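Phospholethanolamine N-methyltransferase 2 (Haemonchus contortus, PDB 4KRI) probably methylates phosphomonomethylethanolamine on its nitrogen with S-adenosylmethionine as methyl donor, a step on the nematode route to phosphocholine. Local coordinates at residues H151-W154 against L155-I158; W195-N199 against N200-P204; E336-K339 against E340-S343. All coordinates share one frame; numbering follows the deposited sequence.

Contact 1: residues H151-W154 against L155-I158; sequences HQNW and LDFI
An Asx turn at Asn153 leads the chain from helix 145-151 into strand 156-166: Asn153 OD1 accepts the N-H of Leu155, two residues on, at 2.9 Å and 154°. The donor stands well out of the carbonyl plane, not on a lone pair. With CG anti to the backbone N (chi1 178°), the Asn153 amide swings forward alongside the chain that follows it, and its ND2 comes to 3.8 Å from Asp156 CB. The planes of the amide and the Asp156 carboxylate are 12° apart, although the two side chains cross at about a right angle. Asparagine suits the place because one oxygen closes the turn while ND2 donates to Asp105. A water bridges the turn, 2.6 Å from Asn153 O, and accepts from Asp156 N at 3.2 Å. This junction lies in the N-terminal family region, where Asp156 begins the strand with its carboxylate held by Arg103 and Ser147. Trp154 O sits obliquely to the Phe157 ring, 3.8 Å from CZ. The Trp154 indole leans on helix 255-268 and donates from NE1 to Val273 O.

Contact 2: residues W195-N199 against N200-P204; sequences WIFGN and NFISP. With SAH (S-adenosyl-L-homocysteine), chain D; 1SH (2-(methylamino)ethyl dihydrogen phosphate), chain E.
Phe197, the last residue of helix 187-197, turns its side chain back onto the chain that follows, and its ring is laid along the backbone of Ile202 to Pro204. Phe197 CB starts against Phe201 O at 3.5 Å. With CG beside the backbone N (chi1 -72°), the ring lies face-on against the Ile202-Ser203 peptide: Ser203 N is over one face, offset toward the rim, and Ile196 CG2 approaches the opposite face. Along one side of the ring, CD1 meets Ser203 O at 3.2 Å and CE1 packs on Pro204 CD at 3.9 Å. Along the other, CD2 touches Ile202 C and CE2 reaches Ile202 O. At the tip, Phe197 CZ comes to 4.0 Å from 1SH C1 of the bound substrate, at the ring edge. A flat ring can lie close to backbone whose CB atoms (Ile202, Ser203, Pro204) point away from it.

A type II beta turn from Gly198 to Phe201 makes the reversal, closed by Phe201 N donating to Gly198 O at 3.0 Å. Gly198, the first residue past the helix, has backbone angles at which a CB would jam against the preceding carbonyl; Asn200 takes the positive phi of the turn's third position. Beyond it, in the cofactor pocket of this Rossmann-like methyltransferase domain, the chain grips the carboxylate of S-adenosylhomocysteine: Ile202 N donates to OXT at 2.9 Å, nearly straight at 170°, and Ser203 OG donates to O at 2.8 Å. Ile202 O, buried without a hydrogen-bonding partner, faces the substrate's N-methyl carbon C3 at 3.2 Å.

Around this pocket wall, Phe201 rests on helix 206-215, Asn200 OD1 accepts from Arg264 of helix 255-268, and Phe197 meets Glu383 of helix 373-389 and Trp410 of helix 400-418.

Contact 3: residues E336-K339 against E340-S343; sequences ESFK and EYVS. With 1SH (2-(methylamino)ethyl dihydrogen phosphate), chain E.
Glu340 lies back over the turn of helix that precedes it, its CG 3.2 Å from Glu336 O, the same oxygen to which Glu340 N donates. CG sits beside the backbone N (chi1 -69°) and the chain runs straight from there, which carries the carboxylate to that of Glu336. The two OE2 atoms are 3.4 Å apart, both acceptors, with the carboxylate planes 83° apart. Such a meeting of like charges is probably eased by the exposed setting. Lys339, bent at chi2 and chi3, brings NZ to 4.0 Å from Glu336 OE1, a long salt bridge that would partly offset the negative charge. Long polar chains suit this outer side, where their ends can reach solvent.

Phe338 faces inward. Its ring receives Val342 CG2 over one face in a CH-pi contact, 3.8 Å from the centroid and 18° off the normal; it is the branch beside the valine's backbone N that reaches the ring, one helical turn back. Phe338 CD1 packs on Tyr341 CD2 at 4.1 Å, the two side chains crossing at an angle. Phe338 O accepts from Val342 N at 2.8 Å and also lies at the edge of the Tyr341 ring, in its plane. Tyr416 meets the Phe338 ring edge-to-face and also packs against Tyr341.

Tyr341 points its hydroxyl away from the helix and donates from OH to phosphate oxygen O1 of the bound substrate at 2.7 Å. The arrangement is that of an amphipathic alpha-helix, with i to i+4 backbone bonds throughout and polar chains outside, whose Tyr341 joins Arg345, Tyr347 and Lys413 around the substrate.

How the contacts relate
Along the chain the contacts come in series. Contact 1 lies in the N-terminal family region, at the start of strand 156-166, its centre about 26 Å from that of contact 2 and about 41 Å from that of contact 3. Helix 255-268 nevertheless links the first two: side chains of contact 1 pack on it, and its Arg264 donates a hydrogen bond to the side chain of Asn200. Contacts 2 and 3, about 9 Å apart at their nearest atoms, both lean on helix 400-418 and belong to one substrate site, contact 2 along the ethyl and N-methyl part beside the cofactor, contact 3 at the phosphate; contact 1 lies apart from it.

Contact 1: residues H151-W154 against L155-I158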
ATOM      1  N   HIS A 151      10.016  18.770  -8.019  1.00 24.40           N
ATOM      2  CA  HIS A 151       8.955  19.737  -7.720  1.00 23.99           C
ATOM      3  C   HIS A 151       8.362  19.658  -6.314  1.00 22.71           C
ATOM      4  O   HIS A 151       7.363  20.331  -6.027  1.00 28.25           O
ATOM      5  CB  HIS A 151       7.827  19.600  -8.747  1.00 26.91           C
ATOM      6  CG  HIS A 151       8.264  19.844 -10.154  1.00 29.52           C
ATOM      7  ND1 HIS A 151       8.740  21.067 -10.580  1.00 37.37           N
ATOM      8  CD2 HIS A 151       8.287  19.032 -11.237  1.00 36.56           C
ATOM      9  CE1 HIS A 151       9.051  20.991 -11.861  1.00 37.11           C
ATOM     10  NE2 HIS A 151       8.781  19.770 -12.285  1.00 39.33           N
ATOM     11  N   GLN A 152       8.973  18.868  -5.432  1.00 21.81           N
ATOM     12  CA  GLN A 152       8.432  18.644  -4.094  1.00 22.51           C
ATOM     13  C   GLN A 152       6.932  18.336  -4.109  1.00 25.43           C
ATOM     14  O   GLN A 152       6.156  18.880  -3.317  1.00 26.37           O
ATOM     15  CB  GLN A 152       8.753  19.829  -3.177  1.00 34.06           C
ATOM     16  CG  GLN A 152      10.197  19.825  -2.653  1.00 31.07           C
ATOM     17  CD  GLN A 152      10.396  20.786  -1.509  1.00 30.73           C
ATOM     18  OE1 GLN A 152       9.874  21.897  -1.526  1.00 37.99           O
ATOM     19  NE2 GLN A 152      11.158  20.373  -0.513  1.00 35.35           N
ATOM     20  N   ASN A 153       6.540  17.475  -5.042  1.00 20.78           N
ATOM     21  CA  ASN A 153       5.141  17.115  -5.238  1.00 18.72           C
ATOM     22  C   ASN A 153       4.971  15.610  -5.093  1.00 17.34           C
ATOM     23  O   ASN A 153       5.453  14.852  -5.932  1.00 21.74           O
ATOM     24  CB  ASN A 153       4.708  17.542  -6.644  1.00 22.66           C
ATOM     25  CG  ASN A 153       3.270  17.169  -6.954  1.00 21.79           C
ATOM     26  OD1 ASN A 153       2.520  16.738  -6.073  1.00 21.34           O
ATOM     27  ND2 ASN A 153       2.869  17.364  -8.214  1.00 23.75           N
ATOM     28  N   TRP A 154       4.272  15.195  -4.033  1.00 18.94           N
ATOM     29  CA  TRP A 154       4.045  13.785  -3.716  1.00 18.71           C
ATOM     30  C   TRP A 154       2.664  13.326  -4.168  1.00 20.00           C
ATOM     31  O   TRP A 154       2.295  12.167  -3.965  1.00 22.35           O
ATOM     32  CB  TRP A 154       4.183  13.552  -2.194  1.00 19.40           C
ATOM     33  CG  TRP A 154       5.617  13.441  -1.675  1.00 19.14           C
ATOM     34  CD1 TRP A 154       6.281  12.278  -1.352  1.00 20.55           C
ATOM     35  CD2 TRP A 154       6.541  14.517  -1.412  1.00 21.42           C
ATOM     36  NE1 TRP A 154       7.556  12.574  -0.921  1.00 21.89           N
ATOM     37  CE2 TRP A 154       7.738  13.926  -0.938  1.00 22.09           C
ATOM     38  CE3 TRP A 154       6.474  15.915  -1.536  1.00 20.63           C
ATOM     39  CZ2 TRP A 154       8.860  14.693  -0.593  1.00 21.04           C
ATOM     40  CZ3 TRP A 154       7.589  16.670  -1.190  1.00 26.52           C
ATOM     41  CH2 TRP A 154       8.769  16.053  -0.719  1.00 25.26           C
ATOM     42  N   LEU A 155       1.904  14.228  -4.787  1.00 21.40           N
ATOM     43  CA  LEU A 155       0.531  13.911  -5.190  1.00 24.15           C
ATOM     44  C   LEU A 155       0.339  13.815  -6.707  1.00 22.86           C
ATOM     45  O   LEU A 155      -0.753  14.075  -7.233  1.00 24.58           O
ATOM     46  CB  LEU A 155      -0.442  14.938  -4.610  1.00 21.22           C
ATOM     47  CG  LEU A 155      -0.308  15.144  -3.106  1.00 21.37           C
ATOM     48  CD1 LEU A 155      -1.198  16.315  -2.696  1.00 28.21           C
ATOM     49  CD2 LEU A 155      -0.677  13.867  -2.341  1.00 21.38           C
ATOM     50  N   ASP A 156       1.395  13.428  -7.407  1.00 20.00           N
ATOM     51  CA  ASP A 156       1.319  13.221  -8.851  1.00 21.75           C
ATOM     52  C   ASP A 156       1.233  11.700  -9.003  1.00 22.35           C
ATOM     53  O   ASP A 156       2.190  10.992  -8.698  1.00 22.58           O
ATOM     54  CB  ASP A 156       2.578  13.814  -9.509  1.00 18.16           C
ATOM     55  CG  ASP A 156       2.445  13.982 -11.004  1.00 26.09           C
ATOM     56  OD1 ASP A 156       1.421  13.527 -11.574  1.00 25.63           O
ATOM     57  OD2 ASP A 156       3.374  14.569 -11.626  1.00 26.23           O
ATOM     58  N   PHE A 157       0.075  11.183  -9.411  1.00 19.97           N
ATOM     59  CA  PHE A 157      -0.159   9.730  -9.309  1.00 21.79           C
ATOM     60  C   PHE A 157      -0.208   8.976 -10.638  1.00 23.29           C
ATOM     61  O   PHE A 157      -0.579   9.537 -11.663  1.00 21.04           O
ATOM     62  CB  PHE A 157      -1.443   9.477  -8.526  1.00 22.56           C
ATOM     63  CG  PHE A 157      -1.365   9.926  -7.100  1.00 19.40           C
ATOM     64  CD1 PHE A 157      -0.581   9.235  -6.192  1.00 24.48           C
ATOM     65  CD2 PHE A 157      -2.048  11.058  -6.679  1.00 21.40           C
ATOM     66  CE1 PHE A 157      -0.504   9.636  -4.865  1.00 21.10           C
ATOM     67  CE2 PHE A 157      -1.972  11.481  -5.360  1.00 21.12           C
ATOM     68  CZ  PHE A 157      -1.197  10.762  -4.449  1.00 20.87           C
ATOM     69  N   ILE A 158       0.177   7.703 -10.597  1.00 19.70           N
ATOM     70  CA  ILE A 158       0.052   6.787 -11.728  1.00 18.88           C
ATOM     71  C   ILE A 158      -0.771   5.599 -11.265  1.00 20.33           C
ATOM     72  O   ILE A 158      -0.375   4.897 -10.336  1.00 21.21           O
ATOM     73  CB  ILE A 158       1.411   6.246 -12.161  1.00 19.35           C
ATOM     74  CG1 ILE A 158       2.361   7.402 -12.500  1.00 20.84           C
ATOM     75  CG2 ILE A 158       1.255   5.306 -13.369  1.00 21.41           C
ATOM     76  CD1 ILE A 158       3.821   6.966 -12.586  1.00 22.07           C
TER
HETATM   77  O   HOH W   1       4.415  12.598  -6.852  1.00 22.00           O

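Contact 2: residues W195-N199 against N200-P204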
ATOM      1  N   TRP A 195      -5.082   8.024  17.680  1.00 33.30           N
ATOM      2  CA  TRP A 195      -5.239   8.716  18.951  1.00 35.18           C
ATOM      3  C   TRP A 195      -4.679   7.884  20.101  1.00 34.77           C
ATOM      4  O   TRP A 195      -3.975   8.409  20.961  1.00 37.64           O
ATOM      5  CB  TRP A 195      -6.710   9.056  19.212  1.00 35.60           C
ATOM      6  CG  TRP A 195      -6.928  10.052  20.330  1.00 40.35           C
ATOM      7  CD1 TRP A 195      -7.023  11.410  20.210  1.00 45.52           C
ATOM      8  CD2 TRP A 195      -7.091   9.764  21.725  1.00 53.45           C
ATOM      9  NE1 TRP A 195      -7.229  11.981  21.440  1.00 57.39           N
ATOM     10  CE2 TRP A 195      -7.278  10.992  22.388  1.00 58.42           C
ATOM     11  CE3 TRP A 195      -7.108   8.590  22.476  1.00 61.31           C
ATOM     12  CZ2 TRP A 195      -7.472  11.079  23.767  1.00 70.65           C
ATOM     13  CZ3 TRP A 195      -7.301   8.683  23.844  1.00 72.30           C
ATOM     14  CH2 TRP A 195      -7.482   9.913  24.473  1.00 73.92           C
ATOM     15  N   ILE A 196      -4.971   6.585  20.113  1.00 30.03           N
ATOM     16  CA  ILE A 196      -4.470   5.730  21.185  1.00 30.93           C
ATOM     17  C   ILE A 196      -2.995   5.325  21.015  1.00 33.55           C
ATOM     18  O   ILE A 196      -2.244   5.275  21.996  1.00 36.07           O
ATOM     19  CB  ILE A 196      -5.386   4.489  21.428  1.00 33.52           C
ATOM     20  CG1 ILE A 196      -4.861   3.647  22.589  1.00 38.10           C
ATOM     21  CG2 ILE A 196      -5.463   3.608  20.192  1.00 35.19           C
ATOM     22  CD1 ILE A 196      -4.549   4.446  23.812  1.00 51.28           C
ATOM     23  N   PHE A 197      -2.578   5.035  19.789  1.00 30.35           N
ATOM     24  CA  PHE A 197      -1.205   4.581  19.561  1.00 32.89           C
ATOM     25  C   PHE A 197      -0.179   5.720  19.619  1.00 34.49           C
ATOM     26  O   PHE A 197       0.945   5.534  20.095  1.00 32.10           O
ATOM     27  CB  PHE A 197      -1.095   3.832  18.223  1.00 26.26           C
ATOM     28  CG  PHE A 197      -1.743   2.467  18.237  1.00 27.03           C
ATOM     29  CD1 PHE A 197      -1.328   1.497  19.137  1.00 29.36           C
ATOM     30  CD2 PHE A 197      -2.747   2.151  17.330  1.00 29.24           C
ATOM     31  CE1 PHE A 197      -1.911   0.236  19.146  1.00 33.86           C
ATOM     32  CE2 PHE A 197      -3.334   0.893  17.332  1.00 30.11           C
ATOM     33  CZ  PHE A 197      -2.915  -0.067  18.243  1.00 36.03           C
ATOM     34  N   GLY A 198      -0.569   6.897  19.138  1.00 33.36           N
ATOM     35  CA  GLY A 198       0.336   8.034  19.090  1.00 34.03           C
ATOM     36  C   GLY A 198       0.389   8.618  17.691  1.00 31.90           C
ATOM     37  O   GLY A 198       0.163   7.896  16.722  1.00 28.10           O
ATOM     38  N   ASN A 199       0.682   9.915  17.581  1.00 30.13           N
ATOM     39  CA  ASN A 199       0.718  10.587  16.280  1.00 30.21           C
ATOM     40  C   ASN A 199       1.437   9.808  15.176  1.00 26.77           C
ATOM     41  O   ASN A 199       2.570   9.379  15.360  1.00 27.94           O
ATOM     42  CB  ASN A 199       1.351  11.978  16.407  1.00 33.86           C
ATOM     43  CG  ASN A 199       0.406  13.002  17.020  1.00 48.83           C
ATOM     44  OD1 ASN A 199      -0.549  12.649  17.711  1.00 47.93           O
ATOM     45  ND2 ASN A 199       0.669  14.282  16.763  1.00 51.07           N
ATOM     46  N   ASN A 200       0.758   9.644  14.041  1.00 25.13           N
ATOM     47  CA  ASN A 200       1.298   8.977  12.844  1.00 25.30           C
ATOM     48  C   ASN A 200       1.485   7.465  12.934  1.00 22.83           C
ATOM     49  O   ASN A 200       1.979   6.854  11.984  1.00 24.14           O
ATOM     50  CB  ASN A 200       2.607   9.622  12.364  1.00 27.59           C
ATOM     51  CG  ASN A 200       2.493  11.129  12.202  1.00 29.43           C
ATOM     52  OD1 ASN A 200       1.803  11.621  11.309  1.00 38.21           O
ATOM     53  ND2 ASN A 200       3.193  11.867  13.054  1.00 32.12           N
ATOM     54  N   PHE A 201       1.077   6.860  14.044  1.00 25.88           N
ATOM     55  CA  PHE A 201       1.258   5.423  14.223  1.00 22.76           C
ATOM     56  C   PHE A 201      -0.046   4.659  14.396  1.00 28.02           C
ATOM     57  O   PHE A 201      -0.986   5.156  15.017  1.00 28.00           O
ATOM     58  CB  PHE A 201       2.178   5.152  15.418  1.00 24.55           C
ATOM     59  CG  PHE A 201       3.614   5.442  15.127  1.00 24.11           C
ATOM     60  CD1 PHE A 201       4.423   4.470  14.552  1.00 27.41           C
ATOM     61  CD2 PHE A 201       4.148   6.695  15.388  1.00 26.49           C
ATOM     62  CE1 PHE A 201       5.761   4.741  14.256  1.00 25.87           C
ATOM     63  CE2 PHE A 201       5.483   6.975  15.093  1.00 29.44           C
ATOM     64  CZ  PHE A 201       6.288   5.993  14.530  1.00 25.97           C
ATOM     65  N   ILE A 202      -0.070   3.434  13.868  1.00 24.54           N
ATOM     66  CA  ILE A 202      -1.195   2.522  14.052  1.00 22.66           C
ATOM     67  C   ILE A 202      -0.659   1.233  14.681  1.00 25.05           C
ATOM     68  O   ILE A 202      -1.219   0.162  14.500  1.00 30.51           O
ATOM     69  CB  ILE A 202      -1.907   2.190  12.702  1.00 28.72           C
ATOM     70  CG1 ILE A 202      -2.112   3.459  11.885  1.00 33.45           C
ATOM     71  CG2 ILE A 202      -3.274   1.515  12.946  1.00 27.92           C
ATOM     72  CD1 ILE A 202      -3.104   4.417  12.526  1.00 35.54           C
ATOM     73  N   SER A 203       0.440   1.343  15.422  1.00 25.98           N
ATOM     74  CA  SER A 203       1.092   0.181  16.009  1.00 25.52           C
ATOM     75  C   SER A 203       1.393   0.424  17.482  1.00 26.06           C
ATOM     76  O   SER A 203       1.620   1.565  17.896  1.00 28.18           O
ATOM     77  CB  SER A 203       2.386  -0.133  15.259  1.00 25.84           C
ATOM     78  OG  SER A 203       3.180   1.041  15.166  1.00 28.04           O
ATOM     79  N   PRO A 204       1.389  -0.651  18.278  1.00 27.40           N
ATOM     80  CA  PRO A 204       1.638  -0.606  19.721  1.00 28.06           C
ATOM     81  C   PRO A 204       2.866   0.218  20.083  1.00 25.60           C
ATOM     82  O   PRO A 204       3.951   0.010  19.519  1.00 28.20           O
ATOM     83  CB  PRO A 204       1.913  -2.077  20.060  1.00 29.80           C
ATOM     84  CG  PRO A 204       1.066  -2.833  19.113  1.00 33.83           C
ATOM     85  CD  PRO A 204       1.037  -2.013  17.825  1.00 31.32           C
TER
HETATM   86  N   SAH D 701       3.329  -0.152   9.998  1.00 31.29           N
HETATM   87  CA  SAH D 701       2.373   0.921  10.377  1.00 29.47           C
HETATM   88  CB  SAH D 701       0.896   0.459  10.060  1.00 30.95           C
HETATM   89  CG  SAH D 701       0.323  -0.688  10.884  1.00 34.37           C
HETATM   90  SD  SAH D 701      -1.365  -1.138  10.369  1.00 29.55           S
HETATM   91  C   SAH D 701       2.587   1.373  11.767  1.00 31.49           C
HETATM   92  O   SAH D 701       3.519   0.932  12.423  1.00 28.93           O
HETATM   93  OXT SAH D 701       1.975   2.349  12.172  1.00 25.84           O
HETATM   94  C5' SAH D 701      -1.237  -2.479   9.171  1.00 28.44           C
HETATM   95  C4' SAH D 701      -1.213  -2.077   7.806  1.00 27.75           C
HETATM   96  O4' SAH D 701      -0.885  -3.232   6.990  1.00 27.10           O
HETATM   97  C3' SAH D 701      -2.561  -1.655   7.362  1.00 29.00           C
HETATM   98  O3' SAH D 701      -2.491  -0.316   6.923  1.00 28.73           O
HETATM   99  C2' SAH D 701      -2.909  -2.541   6.250  1.00 25.60           C
HETATM  100  O2' SAH D 701      -3.611  -1.880   5.222  1.00 33.07           O
HETATM  101  C1' SAH D 701      -1.574  -3.034   5.797  1.00 23.50           C
HETATM  102  N9  SAH D 701      -1.657  -4.287   4.969  1.00 24.65           N
HETATM  103  C8  SAH D 701      -2.263  -5.449   5.307  1.00 28.99           C
HETATM  104  N7  SAH D 701      -2.046  -6.332   4.327  1.00 28.78           N
HETATM  105  C5  SAH D 701      -1.289  -5.746   3.376  1.00 26.33           C
HETATM  106  C6  SAH D 701      -0.771  -6.192   2.153  1.00 29.48           C
HETATM  107  N6  SAH D 701      -1.007  -7.469   1.694  1.00 30.07           N
HETATM  108  N1  SAH D 701      -0.033  -5.324   1.427  1.00 27.31           N
HETATM  109  C2  SAH D 701       0.206  -4.079   1.852  1.00 25.59           C
HETATM  110  N3  SAH D 701      -0.271  -3.625   3.025  1.00 22.94           N
HETATM  111  C4  SAH D 701      -1.029  -4.429   3.795  1.00 24.73           C
HETATM  112  O4  1SH E 702      -5.445  -4.492  18.064  0.53 29.31           O
HETATM  113  P1  1SH E 702      -6.362  -4.383  16.849  0.53 31.71           P
HETATM  114  O1  1SH E 702      -6.878  -5.700  16.421  0.53 29.14           O
HETATM  115  O3  1SH E 702      -7.562  -3.422  17.192  0.53 30.09           O
HETATM  116  O2  1SH E 702      -5.519  -3.796  15.643  0.53 30.24           O
HETATM  117  C1  1SH E 702      -4.840  -2.666  15.829  0.53 30.97           C
HETATM  118  C2  1SH E 702      -3.880  -2.275  14.713  0.53 30.60           C
HETATM  119  N1  1SH E 702      -2.746  -3.129  14.495  0.53 31.16           N
HETATM  120  C3  1SH E 702      -2.090  -2.682  13.320  0.53 21.13           C

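Contact 3: residues E336-K339 against E340-S343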
ATOM      1  N   GLU A 336     -13.387 -18.848  22.805  1.00 40.35           N
ATOM      2  CA  GLU A 336     -14.341 -18.541  21.742  1.00 39.08           C
ATOM      3  C   GLU A 336     -14.322 -17.045  21.427  1.00 42.08           C
ATOM      4  O   GLU A 336     -14.503 -16.633  20.282  1.00 37.61           O
ATOM      5  CB  GLU A 336     -15.752 -19.021  22.136  1.00 46.42           C
ATOM      6  CG  GLU A 336     -16.853 -18.713  21.119  1.00 54.97           C
ATOM      7  CD  GLU A 336     -16.679 -19.442  19.794  1.00 66.34           C
ATOM      8  OE1 GLU A 336     -15.914 -20.431  19.739  1.00 70.31           O
ATOM      9  OE2 GLU A 336     -17.314 -19.023  18.801  1.00 69.62           O
ATOM     10  N   SER A 337     -14.089 -16.238  22.456  1.00 36.35           N
ATOM     11  CA  SER A 337     -14.028 -14.793  22.306  1.00 38.18           C
ATOM     12  C   SER A 337     -12.814 -14.379  21.474  1.00 33.98           C
ATOM     13  O   SER A 337     -12.914 -13.500  20.641  1.00 33.66           O
ATOM     14  CB  SER A 337     -13.975 -14.129  23.680  1.00 46.54           C
ATOM     15  OG  SER A 337     -13.722 -12.746  23.556  1.00 54.20           O
ATOM     16  N   PHE A 338     -11.676 -15.029  21.701  1.00 31.94           N
ATOM     17  CA  PHE A 338     -10.479 -14.722  20.920  1.00 32.33           C
ATOM     18  C   PHE A 338     -10.686 -15.146  19.474  1.00 35.70           C
ATOM     19  O   PHE A 338     -10.310 -14.436  18.540  1.00 32.18           O
ATOM     20  CB  PHE A 338      -9.262 -15.430  21.520  1.00 29.56           C
ATOM     21  CG  PHE A 338      -7.998 -15.267  20.718  1.00 34.27           C
ATOM     22  CD1 PHE A 338      -7.328 -14.046  20.680  1.00 35.09           C
ATOM     23  CD2 PHE A 338      -7.470 -16.341  20.006  1.00 36.36           C
ATOM     24  CE1 PHE A 338      -6.157 -13.899  19.935  1.00 32.30           C
ATOM     25  CE2 PHE A 338      -6.305 -16.202  19.260  1.00 36.26           C
ATOM     26  CZ  PHE A 338      -5.647 -14.982  19.226  1.00 30.14           C
ATOM     27  N   LYS A 339     -11.285 -16.315  19.292  1.00 34.88           N
ATOM     28  CA  LYS A 339     -11.539 -16.846  17.956  1.00 34.46           C
ATOM     29  C   LYS A 339     -12.512 -15.963  17.164  1.00 33.92           C
ATOM     30  O   LYS A 339     -12.337 -15.763  15.959  1.00 34.41           O
ATOM     31  CB  LYS A 339     -12.017 -18.307  18.042  1.00 33.96           C
ATOM     32  CG  LYS A 339     -10.875 -19.295  18.358  1.00 34.50           C
ATOM     33  CD  LYS A 339     -11.266 -20.395  19.361  1.00 51.12           C
ATOM     34  CE  LYS A 339     -12.038 -21.537  18.732  1.00 55.49           C
ATOM     35  NZ  LYS A 339     -12.523 -22.507  19.776  1.00 43.19           N
ATOM     36  N   GLU A 340     -13.520 -15.422  17.839  1.00 31.58           N
ATOM     37  CA  GLU A 340     -14.444 -14.494  17.191  1.00 31.14           C
ATOM     38  C   GLU A 340     -13.731 -13.192  16.823  1.00 33.91           C
ATOM     39  O   GLU A 340     -14.004 -12.610  15.779  1.00 33.93           O
ATOM     40  CB  GLU A 340     -15.663 -14.201  18.076  1.00 35.42           C
ATOM     41  CG  GLU A 340     -16.605 -15.387  18.254  1.00 39.16           C
ATOM     42  CD  GLU A 340     -17.790 -15.055  19.143  1.00 59.32           C
ATOM     43  OE1 GLU A 340     -17.937 -13.871  19.525  1.00 66.79           O
ATOM     44  OE2 GLU A 340     -18.572 -15.979  19.461  1.00 69.07           O
ATOM     45  N   TYR A 341     -12.825 -12.742  17.688  1.00 30.02           N
ATOM     46  CA  TYR A 341     -12.008 -11.561  17.415  1.00 30.66           C
ATOM     47  C   TYR A 341     -11.134 -11.824  16.193  1.00 30.97           C
ATOM     48  O   TYR A 341     -11.060 -10.990  15.285  1.00 29.77           O
ATOM     49  CB  TYR A 341     -11.165 -11.211  18.655  1.00 32.50           C
ATOM     50  CG  TYR A 341      -9.949 -10.332  18.412  1.00 32.20           C
ATOM     51  CD1 TYR A 341     -10.085  -8.972  18.167  1.00 30.46           C
ATOM     52  CD2 TYR A 341      -8.667 -10.862  18.465  1.00 33.32           C
ATOM     53  CE1 TYR A 341      -8.966  -8.168  17.952  1.00 26.67           C
ATOM     54  CE2 TYR A 341      -7.550 -10.070  18.247  1.00 29.52           C
ATOM     55  CZ  TYR A 341      -7.707  -8.730  18.008  1.00 27.54           C
ATOM     56  OH  TYR A 341      -6.590  -7.949  17.810  1.00 29.81           O
ATOM     57  N   VAL A 342     -10.508 -13.000  16.146  1.00 30.06           N
ATOM     58  CA  VAL A 342      -9.635 -13.338  15.024  1.00 29.79           C
ATOM     59  C   VAL A 342     -10.413 -13.427  13.714  1.00 32.26           C
ATOM     60  O   VAL A 342      -9.960 -12.938  12.684  1.00 28.42           O
ATOM     61  CB  VAL A 342      -8.861 -14.638  15.289  1.00 34.32           C
ATOM     62  CG1 VAL A 342      -8.157 -15.121  14.026  1.00 36.06           C
ATOM     63  CG2 VAL A 342      -7.843 -14.407  16.380  1.00 30.71           C
ATOM     64  N   SER A 343     -11.597 -14.026  13.769  1.00 31.23           N
ATOM     65  CA  SER A 343     -12.435 -14.187  12.589  1.00 32.10           C
ATOM     66  C   SER A 343     -12.978 -12.853  12.076  1.00 30.94           C
ATOM     67  O   SER A 343     -13.038 -12.630  10.867  1.00 33.32           O
ATOM     68  CB  SER A 343     -13.591 -15.153  12.888  1.00 39.39           C
ATOM     69  OG  SER A 343     -14.351 -15.402  11.719  1.00 48.26           O
TER
HETATM   70  O4  1SH E 702      -5.445  -4.492  18.064  0.53 29.31           O
HETATM   71  P1  1SH E 702      -6.362  -4.383  16.849  0.53 31.71           P
HETATM   72  O1  1SH E 702      -6.878  -5.700  16.421  0.53 29.14           O
HETATM   73  O3  1SH E 702      -7.562  -3.422  17.192  0.53 30.09           O
HETATM   74  O2  1SH E 702      -5.519  -3.796  15.643  0.53 30.24           O
HETATM   75  C1  1SH E 702      -4.840  -2.666  15.829  0.53 30.97           C
HETATM   76  C2  1SH E 702      -3.880  -2.275  14.713  0.53 30.60           C
HETATM   77  N1  1SH E 702      -2.746  -3.129  14.495  0.53 31.16           N
HETATM   78  C3  1SH E 702      -2.090  -2.682  13.320  0.53 21.13           C